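Local coordinates for protein manganese lipoxygenase (Gaeumannomyces graminis, PDB 5FX8) that oxygenates linoleic and alpha-linolenic acids to 11S- and 13R-hydroperoxy fatty acids with a catalytic manganese ion, and converts the 11S-hydroperoxide into the 13R product, at residues A[406-411]-A[469-474]. Residues are numbered along the deposited sequence; the frame is centred on the assembly and turned at random.
Sequences GAIRRF and HVAWIT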
ATOM      1  N   GLY A 406      20.208  -5.179  -1.435  1.00  6.99           N
ATOM      2  CA  GLY A 406      21.585  -4.739  -1.280  1.00  6.56           C
ATOM      3  C   GLY A 406      21.698  -3.411  -0.556  1.00  7.31           C
ATOM      4  O   GLY A 406      22.529  -3.242   0.331  1.00 18.90           O
ATOM      5  N   ALA A 407      20.860  -2.452  -0.919  1.00  6.90           N
ATOM      6  CA  ALA A 407      20.912  -1.169  -0.237  1.00  6.72           C
ATOM      7  C   ALA A 407      20.521  -1.311   1.233  1.00 10.70           C
ATOM      8  O   ALA A 407      21.143  -0.714   2.124  1.00 14.27           O
ATOM      9  CB  ALA A 407      20.007  -0.177  -0.955  1.00  7.09           C
ATOM     10  N   ILE A 408      19.500  -2.115   1.506  1.00 11.44           N
ATOM     11  CA  ILE A 408      19.041  -2.291   2.876  1.00  7.09           C
ATOM     12  C   ILE A 408      20.104  -2.997   3.700  1.00  7.70           C
ATOM     13  O   ILE A 408      20.282  -2.725   4.885  1.00  7.21           O
ATOM     14  CB  ILE A 408      17.712  -3.068   2.874  1.00  8.78           C
ATOM     15  CG1 ILE A 408      16.617  -2.259   2.165  1.00  5.82           C
ATOM     16  CG2 ILE A 408      17.313  -3.519   4.276  1.00  6.25           C
ATOM     17  CD1 ILE A 408      15.271  -2.912   2.195  1.00  4.73           C
ATOM     18  N   ARG A 409      20.807  -3.936   3.088  1.00  7.85           N
ATOM     19  CA  ARG A 409      21.750  -4.734   3.842  1.00  8.73           C
ATOM     20  C   ARG A 409      22.991  -3.929   4.121  1.00  9.43           C
ATOM     21  O   ARG A 409      23.506  -3.947   5.236  1.00 12.06           O
ATOM     22  CB  ARG A 409      22.086  -6.018   3.099  1.00  7.68           C
ATOM     23  CG  ARG A 409      23.025  -6.863   3.889  1.00  7.70           C
ATOM     24  CD  ARG A 409      23.173  -8.275   3.414  1.00  8.94           C
ATOM     25  NE  ARG A 409      23.975  -8.984   4.396  1.00 14.23           N
ATOM     26  CZ  ARG A 409      23.494  -9.778   5.341  1.00 15.77           C
ATOM     27  NH1 ARG A 409      22.180 -10.011   5.410  1.00 13.29           N
ATOM     28  NH2 ARG A 409      24.330 -10.356   6.204  1.00 17.09           N
ATOM     29  N   ARG A 410      23.446  -3.163   3.136  1.00  9.42           N
ATOM     30  CA  ARG A 410      24.504  -2.213   3.419  1.00 10.50           C
ATOM     31  C   ARG A 410      24.138  -1.341   4.614  1.00 10.21           C
ATOM     32  O   ARG A 410      24.928  -1.215   5.557  1.00 11.36           O
ATOM     33  CB  ARG A 410      24.800  -1.378   2.189  1.00 10.99           C
ATOM     34  CG  ARG A 410      25.927  -0.412   2.380  1.00 11.36           C
ATOM     35  CD  ARG A 410      26.076   0.445   1.155  1.00 17.76           C
ATOM     36  NE  ARG A 410      26.152  -0.369  -0.059  1.00 24.78           N
ATOM     37  CZ  ARG A 410      27.286  -0.894  -0.520  1.00 32.39           C
ATOM     38  NH1 ARG A 410      28.436  -0.690   0.133  1.00 27.65           N
ATOM     39  NH2 ARG A 410      27.276  -1.627  -1.627  1.00 35.15           N
ATOM     40  N   PHE A 411      22.936  -0.751   4.610  1.00  9.10           N
ATOM     41  CA  PHE A 411      22.567   0.069   5.756  1.00  8.62           C
ATOM     42  C   PHE A 411      22.581  -0.740   7.043  1.00 14.47           C
ATOM     43  O   PHE A 411      23.069  -0.268   8.069  1.00 16.82           O
ATOM     44  CB  PHE A 411      21.202   0.712   5.581  1.00  7.66           C
ATOM     45  CG  PHE A 411      20.732   1.417   6.806  1.00  7.31           C
ATOM     46  CD1 PHE A 411      20.021   0.746   7.783  1.00  7.04           C
ATOM     47  CD2 PHE A 411      21.024   2.741   6.999  1.00  7.26           C
ATOM     48  CE1 PHE A 411      19.627   1.374   8.896  1.00  6.82           C
ATOM     49  CE2 PHE A 411      20.611   3.381   8.114  1.00  7.08           C
ATOM     50  CZ  PHE A 411      19.922   2.693   9.071  1.00  7.21           C
ATOM     51  N   HIS A 469      15.869  -8.663   6.611  1.00  7.98           N
ATOM     52  CA  HIS A 469      14.659  -9.326   6.181  1.00 13.38           C
ATOM     53  C   HIS A 469      13.420  -8.579   6.659  1.00  8.67           C
ATOM     54  O   HIS A 469      12.415  -8.523   5.945  1.00  9.65           O
ATOM     55  CB  HIS A 469      14.678 -10.761   6.677  1.00  8.05           C
ATOM     56  CG  HIS A 469      13.593 -11.591   6.106  1.00  7.86           C
ATOM     57  ND1 HIS A 469      13.442 -11.784   4.755  1.00  8.23           N
ATOM     58  CD2 HIS A 469      12.579 -12.253   6.698  1.00 13.81           C
ATOM     59  CE1 HIS A 469      12.386 -12.541   4.539  1.00  8.81           C
ATOM     60  NE2 HIS A 469      11.845 -12.840   5.703  1.00 11.05           N
ATOM     61  N   VAL A 470      13.466  -7.975   7.847  1.00  8.97           N
ATOM     62  CA  VAL A 470      12.296  -7.222   8.266  1.00  6.40           C
ATOM     63  C   VAL A 470      12.123  -5.991   7.393  1.00  8.93           C
ATOM     64  O   VAL A 470      11.036  -5.748   6.857  1.00 18.28           O
ATOM     65  CB  VAL A 470      12.342  -6.847   9.752  1.00  6.42           C
ATOM     66  CG1 VAL A 470      11.149  -5.991  10.032  1.00  6.00           C
ATOM     67  CG2 VAL A 470      12.284  -8.066  10.606  1.00  5.85           C
ATOM     68  N   ALA A 471      13.191  -5.209   7.208  1.00  6.33           N
ATOM     69  CA  ALA A 471      13.043  -4.037   6.359  1.00  7.97           C
ATOM     70  C   ALA A 471      12.599  -4.436   4.957  1.00  5.28           C
ATOM     71  O   ALA A 471      11.834  -3.712   4.322  1.00  6.99           O
ATOM     72  CB  ALA A 471      14.334  -3.220   6.326  1.00  3.79           C
ATOM     73  N   TRP A 472      13.035  -5.603   4.479  1.00  5.83           N
ATOM     74  CA  TRP A 472      12.730  -6.032   3.125  1.00  9.69           C
ATOM     75  C   TRP A 472      11.258  -6.412   3.002  1.00 11.22           C
ATOM     76  O   TRP A 472      10.614  -6.105   1.999  1.00 10.69           O
ATOM     77  CB  TRP A 472      13.663  -7.191   2.718  1.00  6.02           C
ATOM     78  CG  TRP A 472      13.049  -8.070   1.689  1.00  7.73           C
ATOM     79  CD1 TRP A 472      12.548  -9.319   1.882  1.00  6.31           C
ATOM     80  CD2 TRP A 472      12.768  -7.733   0.322  1.00  9.04           C
ATOM     81  NE1 TRP A 472      11.989  -9.783   0.728  1.00  6.33           N
ATOM     82  CE2 TRP A 472      12.105  -8.825  -0.244  1.00  5.67           C
ATOM     83  CE3 TRP A 472      13.003  -6.609  -0.469  1.00  6.12           C
ATOM     84  CZ2 TRP A 472      11.692  -8.832  -1.556  1.00  5.47           C
ATOM     85  CZ3 TRP A 472      12.585  -6.625  -1.767  1.00  6.04           C
ATOM     86  CH2 TRP A 472      11.933  -7.714  -2.296  1.00  5.96           C
ATOM     87  N   ILE A 473      10.696  -7.023   4.038  1.00  7.47           N
ATOM     88  CA  ILE A 473       9.265  -7.272   4.057  1.00  6.18           C
ATOM     89  C   ILE A 473       8.488  -5.965   4.077  1.00 13.01           C
ATOM     90  O   ILE A 473       7.561  -5.766   3.286  1.00  6.39           O
ATOM     91  CB  ILE A 473       8.902  -8.163   5.248  1.00  9.65           C
ATOM     92  CG1 ILE A 473       9.407  -9.570   5.013  1.00  6.81           C
ATOM     93  CG2 ILE A 473       7.403  -8.219   5.461  1.00  5.46           C
ATOM     94  CD1 ILE A 473       9.394 -10.351   6.283  1.00  7.99           C
ATOM     95  N   THR A 474       8.844  -5.047   4.957  1.00 18.76           N
ATOM     96  CA  THR A 474       7.928  -3.923   5.036  1.00  7.13           C
ATOM     97  C   THR A 474       8.121  -2.940   3.902  1.00 10.77           C
ATOM     98  O   THR A 474       7.191  -2.211   3.573  1.00 10.47           O
ATOM     99  CB  THR A 474       8.019  -3.196   6.389  1.00  9.91           C
ATOM    100  OG1 THR A 474       9.225  -2.437   6.487  1.00  7.23           O
ATOM    101  CG2 THR A 474       7.954  -4.181   7.499  1.00  5.21           C
TER
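Ile-408 reaches across from helix 396-420 and meets Ala-471 and Trp-472 of helix 460-481. Its two branches divide the work. The methyl CG2, which lies anti to the backbone N because chi1 is -64°, rests against Ala-471 CB at 3.6 Å, methyl to methyl. The other branch, extended at chi2 -176°, carries Ile-408 CD1 to the backbone of the following residue, 4.1 Å from Trp-472 CA and equally 4.1 Å from Ala-471 O. The tip of the isoleucine thus lies on main chain rather than on the indole, whose end leads away from the segment 406-411; the Trp-472 side chain touches Phe-397, Ala-401 and Ile-405, further back along helix 396-420. All three touching residues are buried, and no hydrogen bond crosses between the segments. A small residue on one helix receiving a branched one from the other lets the backbones come near, with the CA atoms of Ile-408 and Ala-471 7.2 Å apart. Both helices belong to the largely helical catalytic domain of the lipoxygenase fold, and helix 460-481 also carries His-478, a ligand of the catalytic manganese; the side chain of Trp-472 lies about 9 Å from that of His-478. The Ile-408 side chain also touches Phe-575 of helix 566-587, so a third helix joins the packing. In contrast to this buried apolar join, the flank with the arginines is partly exposed. Arg-409 makes no contact with the segment 469-474 itself but lies against Val-464 and Thr-468 and is bridged through its NH1 to Asp-465, a turn before that segment, whereas Arg-410 points off to helix 566-587, where its ion pair with Asp-578 is long and weak.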